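Local coordinates for 3-oxoacyl-[acyl-carrier protein] synthase (Thermus thermophilus, PDB 1UB7) that probably catalyses the first condensation of bacterial fatty acid synthesis, joining an acetyl group from acetyl-CoA to malonyl-ACP with loss of carbon dioxide, at residues Y10-V15 against R42-D47; L53-V58 against A91-R96; G71-I76 against G127-V132; G172-V177 against A233-E238. All blocks are in the same frame, centred on the assembly; numbering follows the deposited sequence.

Contact 1 of 4, residues Y10-V15 against R42-D47; sequences YVPERV and RVAAED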
loop_
_atom_site.group_PDB
_atom_site.type_symbol
_atom_site.label_atom_id
_atom_site.label_comp_id
_atom_site.label_asym_id
_atom_site.label_seq_id
_atom_site.Cartn_x
_atom_site.Cartn_y
_atom_site.Cartn_z
ATOM N N TYR A 10 16.528 12.438 -3.503
ATOM C CA TYR A 10 17.818 11.860 -3.859
ATOM C C TYR A 10 17.740 11.126 -5.185
ATOM O O TYR A 10 16.694 10.584 -5.535
ATOM C CB TYR A 10 18.221 10.850 -2.775
ATOM C CG TYR A 10 19.389 9.942 -3.131
ATOM C CD1 TYR A 10 20.708 10.323 -2.861
ATOM C CD2 TYR A 10 19.173 8.677 -3.695
ATOM C CE1 TYR A 10 21.779 9.464 -3.135
ATOM C CE2 TYR A 10 20.236 7.812 -3.972
ATOM C CZ TYR A 10 21.533 8.215 -3.685
ATOM O OH TYR A 10 22.586 7.368 -3.920
ATOM N N VAL A 11 18.837 11.127 -5.934
ATOM C CA VAL A 11 18.893 10.372 -7.184
ATOM C C VAL A 11 20.200 9.649 -7.113
ATOM O O VAL A 11 21.148 10.131 -6.506
ATOM C CB VAL A 11 18.904 11.240 -8.459
ATOM C CG1 VAL A 11 17.491 11.667 -8.816
ATOM C CG2 VAL A 11 19.818 12.433 -8.277
ATOM N N PRO A 12 20.269 8.454 -7.698
ATOM C CA PRO A 12 21.551 7.755 -7.630
ATOM C C PRO A 12 22.643 8.588 -8.320
ATOM O O PRO A 12 22.358 9.461 -9.148
ATOM C CB PRO A 12 21.263 6.440 -8.351
ATOM C CG PRO A 12 19.814 6.223 -8.089
ATOM C CD PRO A 12 19.228 7.603 -8.290
ATOM N N GLU A 13 23.887 8.296 -7.961
ATOM C CA GLU A 13 25.069 8.979 -8.473
ATOM C C GLU A 13 25.382 8.693 -9.948
ATOM O O GLU A 13 25.721 9.600 -10.703
ATOM C CB GLU A 13 26.253 8.578 -7.597
ATOM C CG GLU A 13 27.581 9.195 -7.941
ATOM C CD GLU A 13 28.695 8.630 -7.074
ATOM O OE1 GLU A 13 28.564 8.674 -5.829
ATOM O OE2 GLU A 13 29.696 8.136 -7.637
ATOM N N ARG A 14 25.261 7.437 -10.355
ATOM C CA ARG A 14 25.552 7.051 -11.731
ATOM C C ARG A 14 24.577 7.608 -12.772
ATOM O O ARG A 14 23.368 7.366 -12.708
ATOM C CB ARG A 14 25.607 5.524 -11.832
ATOM C CG ARG A 14 25.712 4.966 -13.240
ATOM C CD ARG A 14 26.778 3.870 -13.281
ATOM N NE ARG A 14 26.473 2.804 -14.237
ATOM C CZ ARG A 14 27.243 1.735 -14.438
ATOM N NH1 ARG A 14 28.373 1.586 -13.753
ATOM N NH2 ARG A 14 26.877 0.805 -15.314
ATOM N N VAL A 15 25.124 8.345 -13.740
ATOM C CA VAL A 15 24.327 8.942 -14.812
ATOM C C VAL A 15 24.363 8.084 -16.079
ATOM O O VAL A 15 25.318 7.337 -16.318
ATOM C CB VAL A 15 24.838 10.359 -15.179
ATOM C CG1 VAL A 15 23.959 10.970 -16.264
ATOM C CG2 VAL A 15 24.848 11.252 -13.949
ATOM N N ARG A 42 19.321 8.936 -13.891
ATOM C CA ARG A 42 20.199 8.338 -12.892
ATOM C C ARG A 42 19.883 6.861 -12.711
ATOM O O ARG A 42 18.749 6.450 -12.887
ATOM C CB ARG A 42 20.048 9.078 -11.563
ATOM C CG ARG A 42 20.339 10.565 -11.657
ATOM C CD ARG A 42 21.673 10.825 -12.352
ATOM N NE ARG A 42 22.042 12.236 -12.286
ATOM C CZ ARG A 42 22.639 12.812 -11.241
ATOM N NH1 ARG A 42 22.947 12.097 -10.164
ATOM N NH2 ARG A 42 22.924 14.109 -11.266
ATOM N N VAL A 43 20.890 6.063 -12.371
ATOM C CA VAL A 43 20.700 4.622 -12.177
ATOM C C VAL A 43 21.320 4.172 -10.850
ATOM O O VAL A 43 22.481 4.483 -10.554
ATOM C CB VAL A 43 21.330 3.810 -13.344
ATOM C CG1 VAL A 43 21.069 2.318 -13.159
ATOM C CG2 VAL A 43 20.754 4.287 -14.679
ATOM N N ALA A 44 20.541 3.434 -10.061
ATOM C CA ALA A 44 20.995 2.961 -8.754
ATOM C C ALA A 44 22.210 2.053 -8.844
ATOM O O ALA A 44 22.320 1.238 -9.763
ATOM C CB ALA A 44 19.856 2.231 -8.039
ATOM N N ALA A 45 23.119 2.186 -7.883
ATOM C CA ALA A 45 24.309 1.348 -7.879
ATOM C C ALA A 45 23.873 -0.119 -7.845
ATOM O O ALA A 45 22.721 -0.432 -7.523
ATOM C CB ALA A 45 25.181 1.676 -6.681
ATOM N N GLU A 46 24.799 -1.013 -8.174
ATOM C CA GLU A 46 24.512 -2.440 -8.227
ATOM C C GLU A 46 23.782 -2.985 -7.003
ATOM O O GLU A 46 22.815 -3.737 -7.133
ATOM C CB GLU A 46 25.810 -3.220 -8.420
ATOM C CG GLU A 46 25.595 -4.676 -8.813
ATOM C CD GLU A 46 26.843 -5.521 -8.621
ATOM O OE1 GLU A 46 27.933 -5.078 -9.047
ATOM O OE2 GLU A 46 26.731 -6.631 -8.048
ATOM N N ASP A 47 24.249 -2.617 -5.819
ATOM C CA ASP A 47 23.638 -3.092 -4.590
ATOM C C ASP A 47 22.862 -1.973 -3.894
ATOM O O ASP A 47 22.851 -1.881 -2.663
ATOM C CB ASP A 47 24.729 -3.620 -3.674
ATOM C CG ASP A 47 25.752 -2.552 -3.331
ATOM O OD1 ASP A 47 25.881 -1.580 -4.112
ATOM O OD2 ASP A 47 26.432 -2.677 -2.290
#
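Arg-42 carries its guanidinium between two valines of the 10-15 segment, with the CG2 methyl of Val-11 over one face and the CG2 methyl of Val-15 over the opposite face. Val-15 CG2 comes closer, 3.4 Å from Arg-42 NE, while Val-11 CG2 stands 3.7 Å from Arg-42 NH1. The edge of the same group is used by the main chain: Arg-42 NH1 donates a 2.9 Å hydrogen bond to Pro-12 O, which lies near the guanidinium plane, though the donor is tilted 20° from the carbonyl plane. Arg-42 CG, anti to the carbonyl carbon (chi1 -57°), comes to 3.6 Å from Val-11 CB, and a bend at chi2 (-50°) curls CD and the guanidinium back round Pro-12 O. Two methyls and one in-plane bond limit how the guanidinium can turn. Val-15 and Arg-42 belong to a short, weakly bonded two-stranded antiparallel sheet, 14-17 with 40-43, and form a non-hydrogen-bonded pair with both side chains on one face. Val-43 N gives a hydrogen bond of 2.8 Å to Arg-14 O, and Arg-42 CA approaches that oxygen in a CA-H...O contact. The ring of Pro-12 meets the other strand where it leaves the sheet, its CB 3.2 Å from Val-43 O and its CG 4.0 Å from Ala-44 CB. Ala-44 N is bound by Asp-157, and Pro-12 also rests on Leu-53 of helix 50-64. Tyr-274 of helix 271-274 touches both Val-11 and Arg-42, and the side chain of Val-11 lies about 11 Å from that of Asn-276, a predicted active-site residue.

Contact 2 of 4, residues L53-V58 against A91-R96; sequences LAFKAV and ALVQAR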
loop_
_atom_site.group_PDB
_atom_site.type_symbol
_atom_site.label_atom_id
_atom_site.label_comp_id
_atom_site.label_asym_id
_atom_site.label_seq_id
_atom_site.Cartn_x
_atom_site.Cartn_y
_atom_site.Cartn_z
ATOM N N LEU A 53 17.244 4.063 -1.702
ATOM C CA LEU A 53 16.872 5.329 -2.286
ATOM C C LEU A 53 15.983 6.038 -1.268
ATOM O O LEU A 53 16.095 7.250 -1.085
ATOM C CB LEU A 53 16.123 5.117 -3.600
ATOM C CG LEU A 53 16.799 4.220 -4.648
ATOM C CD1 LEU A 53 15.906 4.137 -5.889
ATOM C CD2 LEU A 53 18.175 4.779 -5.013
ATOM N N ALA A 54 15.118 5.277 -0.594
ATOM C CA ALA A 54 14.219 5.850 0.406
ATOM C C ALA A 54 15.020 6.387 1.596
ATOM O O ALA A 54 14.745 7.492 2.082
ATOM C CB ALA A 54 13.200 4.807 0.875
ATOM N N PHE A 55 16.008 5.618 2.062
ATOM C CA PHE A 55 16.826 6.067 3.187
ATOM C C PHE A 55 17.527 7.371 2.814
ATOM O O PHE A 55 17.484 8.352 3.562
ATOM C CB PHE A 55 17.894 5.030 3.576
ATOM C CG PHE A 55 17.344 3.691 4.025
ATOM C CD1 PHE A 55 16.021 3.556 4.464
ATOM C CD2 PHE A 55 18.165 2.557 4.010
ATOM C CE1 PHE A 55 15.525 2.307 4.873
ATOM C CE2 PHE A 55 17.680 1.309 4.418
ATOM C CZ PHE A 55 16.353 1.188 4.849
ATOM N N LYS A 56 18.170 7.379 1.647
ATOM C CA LYS A 56 18.881 8.561 1.183
ATOM C C LYS A 56 17.989 9.785 1.012
ATOM O O LYS A 56 18.417 10.908 1.275
ATOM C CB LYS A 56 19.642 8.251 -0.115
ATOM C CG LYS A 56 21.027 7.666 0.154
ATOM C CD LYS A 56 21.346 6.506 -0.759
ATOM C CE LYS A 56 22.586 5.743 -0.287
ATOM N NZ LYS A 56 22.826 4.534 -1.147
ATOM N N ALA A 57 16.749 9.589 0.590
ATOM C CA ALA A 57 15.857 10.731 0.426
ATOM C C ALA A 57 15.523 11.296 1.798
ATOM O O ALA A 57 15.449 12.506 1.972
ATOM C CB ALA A 57 14.582 10.317 -0.293
ATOM N N VAL A 58 15.329 10.430 2.789
ATOM C CA VAL A 58 15.007 10.940 4.114
ATOM C C VAL A 58 16.230 11.639 4.741
ATOM O O VAL A 58 16.074 12.646 5.448
ATOM C CB VAL A 58 14.473 9.828 5.052
ATOM C CG1 VAL A 58 14.146 10.431 6.420
ATOM C CG2 VAL A 58 13.215 9.211 4.460
ATOM N N ALA A 91 8.516 -0.320 6.705
ATOM C CA ALA A 91 9.010 -0.845 7.969
ATOM C C ALA A 91 10.544 -0.697 8.031
ATOM O O ALA A 91 11.100 -0.393 9.083
ATOM C CB ALA A 91 8.596 -2.296 8.123
ATOM N N LEU A 92 11.224 -0.882 6.900
ATOM C CA LEU A 92 12.680 -0.744 6.867
ATOM C C LEU A 92 13.070 0.713 7.136
ATOM O O LEU A 92 14.062 0.987 7.818
ATOM C CB LEU A 92 13.236 -1.196 5.505
ATOM C CG LEU A 92 12.854 -2.609 5.033
ATOM C CD1 LEU A 92 13.435 -2.891 3.644
ATOM C CD2 LEU A 92 13.362 -3.626 6.031
ATOM N N VAL A 93 12.288 1.650 6.607
ATOM C CA VAL A 93 12.565 3.076 6.802
ATOM C C VAL A 93 12.325 3.440 8.266
ATOM O O VAL A 93 13.097 4.188 8.862
ATOM C CB VAL A 93 11.651 3.962 5.909
ATOM C CG1 VAL A 93 11.764 5.425 6.317
ATOM C CG2 VAL A 93 12.035 3.796 4.451
ATOM N N GLN A 94 11.248 2.907 8.839
ATOM C CA GLN A 94 10.914 3.159 10.241
ATOM C C GLN A 94 12.075 2.713 11.155
ATOM O O GLN A 94 12.464 3.425 12.082
ATOM C CB GLN A 94 9.625 2.412 10.598
ATOM C CG GLN A 94 9.305 2.355 12.081
ATOM C CD GLN A 94 10.110 1.284 12.773
ATOM O OE1 GLN A 94 10.138 0.135 12.326
ATOM N NE2 GLN A 94 10.772 1.646 13.869
ATOM N N ALA A 95 12.621 1.535 10.866
ATOM C CA ALA A 95 13.731 0.972 11.632
ATOM C C ALA A 95 14.979 1.859 11.509
ATOM O O ALA A 95 15.529 2.326 12.513
ATOM C CB ALA A 95 14.035 -0.465 11.133
ATOM N N ARG A 96 15.399 2.093 10.264
ATOM C CA ARG A 96 16.560 2.905 9.964
ATOM C C ARG A 96 16.591 4.202 10.757
ATOM O O ARG A 96 17.629 4.589 11.288
ATOM C CB ARG A 96 16.607 3.213 8.466
ATOM C CG ARG A 96 17.558 4.346 8.071
ATOM C CD ARG A 96 19.032 4.001 8.281
ATOM N NE ARG A 96 19.898 5.153 7.987
ATOM C CZ ARG A 96 20.130 6.171 8.820
ATOM N NH1 ARG A 96 19.572 6.208 10.032
ATOM N NH2 ARG A 96 20.921 7.169 8.438
#
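Phe-55 and Val-93 meet at the centre of a buried helix-helix contact, between helices 50-64 and 89-96, which lie side by side on the mixed sheet that contains strands 131-138 and 72-78. The axes of the two segments approach to 10.1 Å and cross at -45°. Phe-55 CG stands anti to the carbonyl carbon (chi1 -61°), and from there the ring reaches across to the second helix. The backbone of Val-93 lies at the ring edge, with Phe-55 CE1 3.6 Å from Val-93 CA, and Phe-55 CZ reaches Leu-92 CB at 4.0 Å. Over one face comes Arg-96 CB, in a CH-pi contact 4.1 Å from the centroid of the Phe-55 ring and 20° off its normal. Closer to the sheet, Val-93 turns CG2 to Ala-54 CB at 3.9 Å, and both residues continue onto strand 131-138, Val-93 on Leu-133 and Ala-54 on Val-135 and Ala-137. Shortening Phe-55 to an alanine would probably open a gap between the helices and leave Arg-96 CB without the ring it covers. No hydrogen bond links the two segments; the charge of Arg-96 is paired with Glu-59, one turn further along the first helix. The contact therefore depends on close apolar fit, with the arginine supplying its aliphatic stem to the ring and its guanidinium to a carboxylate.

Contact 3 of 4, residues G71-I76 against G127-V132; sequences GVDAVI and GLAQKV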
loop_
_atom_site.group_PDB
_atom_site.type_symbol
_atom_site.label_atom_id
_atom_site.label_comp_id
_atom_site.label_asym_id
_atom_site.label_seq_id
_atom_site.Cartn_x
_atom_site.Cartn_y
_atom_site.Cartn_z
ATOM N N GLY A 71 8.054 13.489 16.208
ATOM C CA GLY A 71 6.603 13.524 16.188
ATOM C C GLY A 71 5.991 12.703 15.070
ATOM O O GLY A 71 4.763 12.639 14.939
ATOM N N VAL A 72 6.840 12.075 14.260
ATOM C CA VAL A 72 6.360 11.261 13.160
ATOM C C VAL A 72 5.870 9.896 13.657
ATOM O O VAL A 72 6.656 9.105 14.179
ATOM C CB VAL A 72 7.474 11.086 12.102
ATOM C CG1 VAL A 72 7.192 9.864 11.211
ATOM C CG2 VAL A 72 7.563 12.350 11.266
ATOM N N ASP A 73 4.575 9.623 13.482
ATOM C CA ASP A 73 4.009 8.353 13.926
ATOM C C ASP A 73 3.717 7.400 12.788
ATOM O O ASP A 73 3.189 6.318 13.027
ATOM C CB ASP A 73 2.691 8.551 14.670
ATOM C CG ASP A 73 2.764 9.622 15.715
ATOM O OD1 ASP A 73 3.765 9.661 16.468
ATOM O OD2 ASP A 73 1.804 10.418 15.784
ATOM N N ALA A 74 4.041 7.778 11.557
ATOM C CA ALA A 74 3.735 6.883 10.452
ATOM C C ALA A 74 4.610 7.067 9.242
ATOM O O ALA A 74 4.929 8.189 8.845
ATOM C CB ALA A 74 2.254 7.031 10.035
ATOM N N VAL A 75 4.982 5.943 8.648
ATOM C CA VAL A 75 5.780 5.975 7.448
ATOM C C VAL A 75 5.027 5.243 6.353
ATOM O O VAL A 75 4.638 4.081 6.515
ATOM C CB VAL A 75 7.132 5.297 7.648
ATOM C CG1 VAL A 75 7.996 5.475 6.395
ATOM C CG2 VAL A 75 7.799 5.874 8.866
ATOM N N ILE A 76 4.784 5.950 5.257
ATOM C CA ILE A 76 4.122 5.375 4.106
ATOM C C ILE A 76 5.102 5.479 2.947
ATOM O O ILE A 76 5.564 6.583 2.616
ATOM C CB ILE A 76 2.884 6.163 3.681
ATOM C CG1 ILE A 76 1.832 6.194 4.792
ATOM C CG2 ILE A 76 2.304 5.516 2.441
ATOM C CD1 ILE A 76 0.599 7.103 4.452
ATOM N N GLY A 127 -6.573 12.439 13.258
ATOM C CA GLY A 127 -5.863 12.276 14.501
ATOM C C GLY A 127 -5.234 10.924 14.725
ATOM O O GLY A 127 -4.894 10.599 15.866
ATOM N N LEU A 128 -5.058 10.121 13.678
ATOM C CA LEU A 128 -4.435 8.810 13.901
ATOM C C LEU A 128 -2.917 8.952 13.933
ATOM O O LEU A 128 -2.220 8.078 14.432
ATOM C CB LEU A 128 -4.844 7.804 12.823
ATOM C CG LEU A 128 -6.330 7.422 12.735
ATOM C CD1 LEU A 128 -6.490 6.315 11.718
ATOM C CD2 LEU A 128 -6.856 6.966 14.086
ATOM N N ALA A 129 -2.411 10.052 13.387
ATOM C CA ALA A 129 -0.969 10.311 13.385
ATOM C C ALA A 129 -0.765 11.803 13.524
ATOM O O ALA A 129 -1.557 12.579 13.001
ATOM C CB ALA A 129 -0.338 9.836 12.089
ATOM N N GLN A 130 0.277 12.205 14.246
ATOM C CA GLN A 130 0.579 13.628 14.425
ATOM C C GLN A 130 1.241 14.131 13.148
ATOM O O GLN A 130 0.889 15.185 12.624
ATOM C CB GLN A 130 1.543 13.829 15.599
ATOM C CG GLN A 130 2.093 15.245 15.687
ATOM C CD GLN A 130 3.227 15.409 16.708
ATOM O OE1 GLN A 130 3.826 16.484 16.805
ATOM N NE2 GLN A 130 3.523 14.346 17.466
ATOM N N LYS A 131 2.210 13.358 12.668
ATOM C CA LYS A 131 2.933 13.672 11.451
ATOM C C LYS A 131 3.150 12.361 10.725
ATOM O O LYS A 131 3.195 11.300 11.346
ATOM C CB LYS A 131 4.288 14.303 11.765
ATOM C CG LYS A 131 4.234 15.693 12.376
ATOM C CD LYS A 131 5.629 16.077 12.854
ATOM C CE LYS A 131 5.736 17.523 13.325
ATOM N NZ LYS A 131 7.118 17.767 13.848
ATOM N N VAL A 132 3.284 12.441 9.408
ATOM C CA VAL A 132 3.482 11.257 8.600
ATOM C C VAL A 132 4.627 11.458 7.637
ATOM O O VAL A 132 4.710 12.498 6.999
ATOM C CB VAL A 132 2.217 10.930 7.751
ATOM C CG1 VAL A 132 2.465 9.688 6.902
ATOM C CG2 VAL A 132 1.038 10.696 8.649
#
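The N-terminal ends of two parallel neighbours, strands 72-78 and 131-138, come together here, and Asp-73 ties the entry of one to that of the other. Its OD2 accepts a nearly straight hydrogen bond from Gln-130 N, 2.8 Å long, met on the anti side and 29° out of the carboxylate plane. With CG anti to the carbonyl carbon (chi1 -48°), the carboxylate leans across to the turn before the second strand. The backbone of the same residue is also engaged, Asp-73 N donating to Lys-131 O at 3.0 Å. An alanine in place of Asp-73 would probably leave Gln-130 N without this acceptor and the turn less firmly fixed. The extended side chain of Gln-130 runs beside Gly-71, its NE2 3.4 Å from Gly-71 CA; a beta carbon on that glycine would collide with Gln-130 OE1. Further on, Val-132 CG2 packs against Ala-74 CB at 4.1 Å and Val-132 CG1 against Ile-76 CD1 at 4.0 Å. Val-132 and Ile-76 both continue onto helix 112-125, while Val-75 turns to helix 89-96. The five-stranded mixed sheet they share is one of two sheets layered with helices in the alpha-beta-alpha-beta-alpha arrangement of the thiolase-like fold.

Contact 4 of 4, residues G172-V177 against A233-E238; sequences GFRSFV and AGLTPE
Arg-174 presents the face of its guanidinium, rather than its N-H edge, to the carbonyl oxygen of Ala-233. Although Arg-174 NH2 is only 3.0 Å from Ala-233 O, the angle is too poor for a hydrogen bond. The attraction is more probably electrostatic, a positive group over a carbonyl at the C-terminal end of helix 211-233. Leu-235 covers the same face, its CG 3.5 Å from Arg-174 NH1, and the two side chains cross at about a right angle. A bend at chi3 (63°) swings the guanidinium over the helix end, while Arg-174 CB stays behind at 3.8 Å from Ala-233 CB. That methyl also meets Ser-175 OG at 3.4 Å, and the hydroxyl is held by Ala-229 O, one turn back in the helix. Arg-174 and Ser-175 can both point toward the helix end because they form a classic beta bulge opposite Val-316. Gly-234, with positive phi, closes the helix in a Schellman motif and lets the chain turn to bring Leu-235 back. The contact joins strand 172-180, outermost in its sheet within this chain, to the end of helix 211-233, with Ala-233 resting on Val-316 of strand 311-318 and both Arg-174 and Leu-235 touching His-300 of strand 300-307.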
loop_
_atom_site.group_PDB
_atom_site.type_symbol
_atom_site.label_atom_id
_atom_site.label_comp_id
_atom_site.label_asym_id
_atom_site.label_seq_id
_atom_site.Cartn_x
_atom_site.Cartn_y
_atom_site.Cartn_z
ATOM N N GLY A 172 -1.305 24.755 3.739
ATOM C CA GLY A 172 -1.546 23.332 3.660
ATOM C C GLY A 172 -2.355 22.859 2.475
ATOM O O GLY A 172 -2.563 23.589 1.502
ATOM N N PHE A 173 -2.807 21.612 2.566
ATOM C CA PHE A 173 -3.592 21.012 1.502
ATOM C C PHE A 173 -4.992 21.626 1.380
ATOM O O PHE A 173 -5.709 21.794 2.376
ATOM C CB PHE A 173 -3.665 19.514 1.739
ATOM C CG PHE A 173 -2.385 18.800 1.418
ATOM C CD1 PHE A 173 -1.940 18.707 0.096
ATOM C CD2 PHE A 173 -1.605 18.238 2.433
ATOM C CE1 PHE A 173 -0.738 18.065 -0.207
ATOM C CE2 PHE A 173 -0.404 17.597 2.137
ATOM C CZ PHE A 173 0.032 17.509 0.814
ATOM N N ARG A 174 -5.376 21.967 0.155
ATOM C CA ARG A 174 -6.676 22.572 -0.076
ATOM C C ARG A 174 -7.612 21.631 -0.810
ATOM O O ARG A 174 -8.830 21.757 -0.708
ATOM C CB ARG A 174 -6.518 23.876 -0.858
ATOM C CG ARG A 174 -5.639 24.888 -0.148
ATOM C CD ARG A 174 -5.715 26.251 -0.793
ATOM N NE ARG A 174 -7.066 26.792 -0.718
ATOM C CZ ARG A 174 -7.403 28.018 -1.101
ATOM N NH1 ARG A 174 -6.480 28.836 -1.589
ATOM N NH2 ARG A 174 -8.662 28.424 -0.999
ATOM N N SER A 175 -7.046 20.684 -1.546
ATOM C CA SER A 175 -7.862 19.731 -2.278
ATOM C C SER A 175 -7.066 18.536 -2.761
ATOM O O SER A 175 -5.834 18.564 -2.821
ATOM C CB SER A 175 -8.509 20.403 -3.490
ATOM O OG SER A 175 -7.518 20.797 -4.424
ATOM N N PHE A 176 -7.801 17.489 -3.114
ATOM C CA PHE A 176 -7.234 16.252 -3.636
ATOM C C PHE A 176 -8.247 15.702 -4.631
ATOM O O PHE A 176 -9.456 15.726 -4.383
ATOM C CB PHE A 176 -7.054 15.184 -2.533
ATOM C CG PHE A 176 -5.917 15.442 -1.573
ATOM C CD1 PHE A 176 -4.600 15.169 -1.940
ATOM C CD2 PHE A 176 -6.177 15.935 -0.286
ATOM C CE1 PHE A 176 -3.542 15.383 -1.035
ATOM C CE2 PHE A 176 -5.136 16.159 0.633
ATOM C CZ PHE A 176 -3.812 15.882 0.257
ATOM N N VAL A 177 -7.746 15.229 -5.763
ATOM C CA VAL A 177 -8.576 14.600 -6.763
ATOM C C VAL A 177 -7.813 13.316 -7.007
ATOM O O VAL A 177 -6.652 13.350 -7.423
ATOM C CB VAL A 177 -8.673 15.440 -8.059
ATOM C CG1 VAL A 177 -9.340 14.626 -9.173
ATOM C CG2 VAL A 177 -9.484 16.705 -7.784
ATOM N N ALA A 233 -10.278 23.309 -4.835
ATOM C CA ALA A 233 -9.482 24.081 -3.882
ATOM C C ALA A 233 -10.015 25.498 -3.621
ATOM O O ALA A 233 -9.604 26.154 -2.665
ATOM C CB ALA A 233 -8.029 24.159 -4.370
ATOM N N GLY A 234 -10.921 25.975 -4.471
ATOM C CA GLY A 234 -11.459 27.315 -4.289
ATOM C C GLY A 234 -10.570 28.390 -4.908
ATOM O O GLY A 234 -10.468 29.505 -4.389
ATOM N N LEU A 235 -9.932 28.052 -6.026
ATOM C CA LEU A 235 -9.040 28.970 -6.719
ATOM C C LEU A 235 -9.277 28.840 -8.218
ATOM O O LEU A 235 -10.245 28.218 -8.656
ATOM C CB LEU A 235 -7.578 28.612 -6.420
ATOM C CG LEU A 235 -7.074 28.535 -4.975
ATOM C CD1 LEU A 235 -5.681 27.925 -4.965
ATOM C CD2 LEU A 235 -7.047 29.911 -4.344
ATOM N N THR A 236 -8.373 29.427 -8.995
ATOM C CA THR A 236 -8.440 29.376 -10.448
ATOM C C THR A 236 -6.995 29.242 -10.878
ATOM O O THR A 236 -6.095 29.559 -10.104
ATOM C CB THR A 236 -8.999 30.682 -11.049
ATOM O OG1 THR A 236 -7.989 31.699 -11.012
ATOM C CG2 THR A 236 -10.209 31.164 -10.250
ATOM N N PRO A 237 -6.753 28.790 -12.117
ATOM C CA PRO A 237 -5.385 28.624 -12.627
ATOM C C PRO A 237 -4.471 29.816 -12.317
ATOM O O PRO A 237 -3.294 29.658 -11.991
ATOM C CB PRO A 237 -5.603 28.431 -14.126
ATOM C CG PRO A 237 -6.917 27.700 -14.169
ATOM C CD PRO A 237 -7.747 28.458 -13.153
ATOM N N GLU A 238 -5.033 31.013 -12.410
ATOM C CA GLU A 238 -4.287 32.239 -12.164
ATOM C C GLU A 238 -3.814 32.354 -10.725
ATOM O O GLU A 238 -2.968 33.189 -10.412
ATOM C CB GLU A 238 -5.146 33.455 -12.530
ATOM C CG GLU A 238 -5.477 33.537 -14.009
ATOM C CD GLU A 238 -6.110 32.257 -14.534
ATOM O OE1 GLU A 238 -7.232 31.919 -14.095
ATOM O OE2 GLU A 238 -5.476 31.585 -15.381
#

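In the fold
From the N terminus, contact 1 closes a loop of 26 residues by pairing strand 14-17 with strand 40-43, just after strand 3-10. The chain then enters helix 50-64, which opens contact 2 and touches contact 1 directly, Tyr-10 packing on Leu-53 and Lys-56. Contacts 2 and 3, closing loops of 32 and 50 residues, cross: strand 72-78 begins before helix 89-96 returns to helix 50-64, and the strand pairs with 131-138 only later. They meet where Val-93 packs on Val-75, binding the helical layer to the first sheet. Contact 4 follows in series, closing a 55-residue loop at the second sheet, touching none of the others and lying across the chain's centre from contact 1.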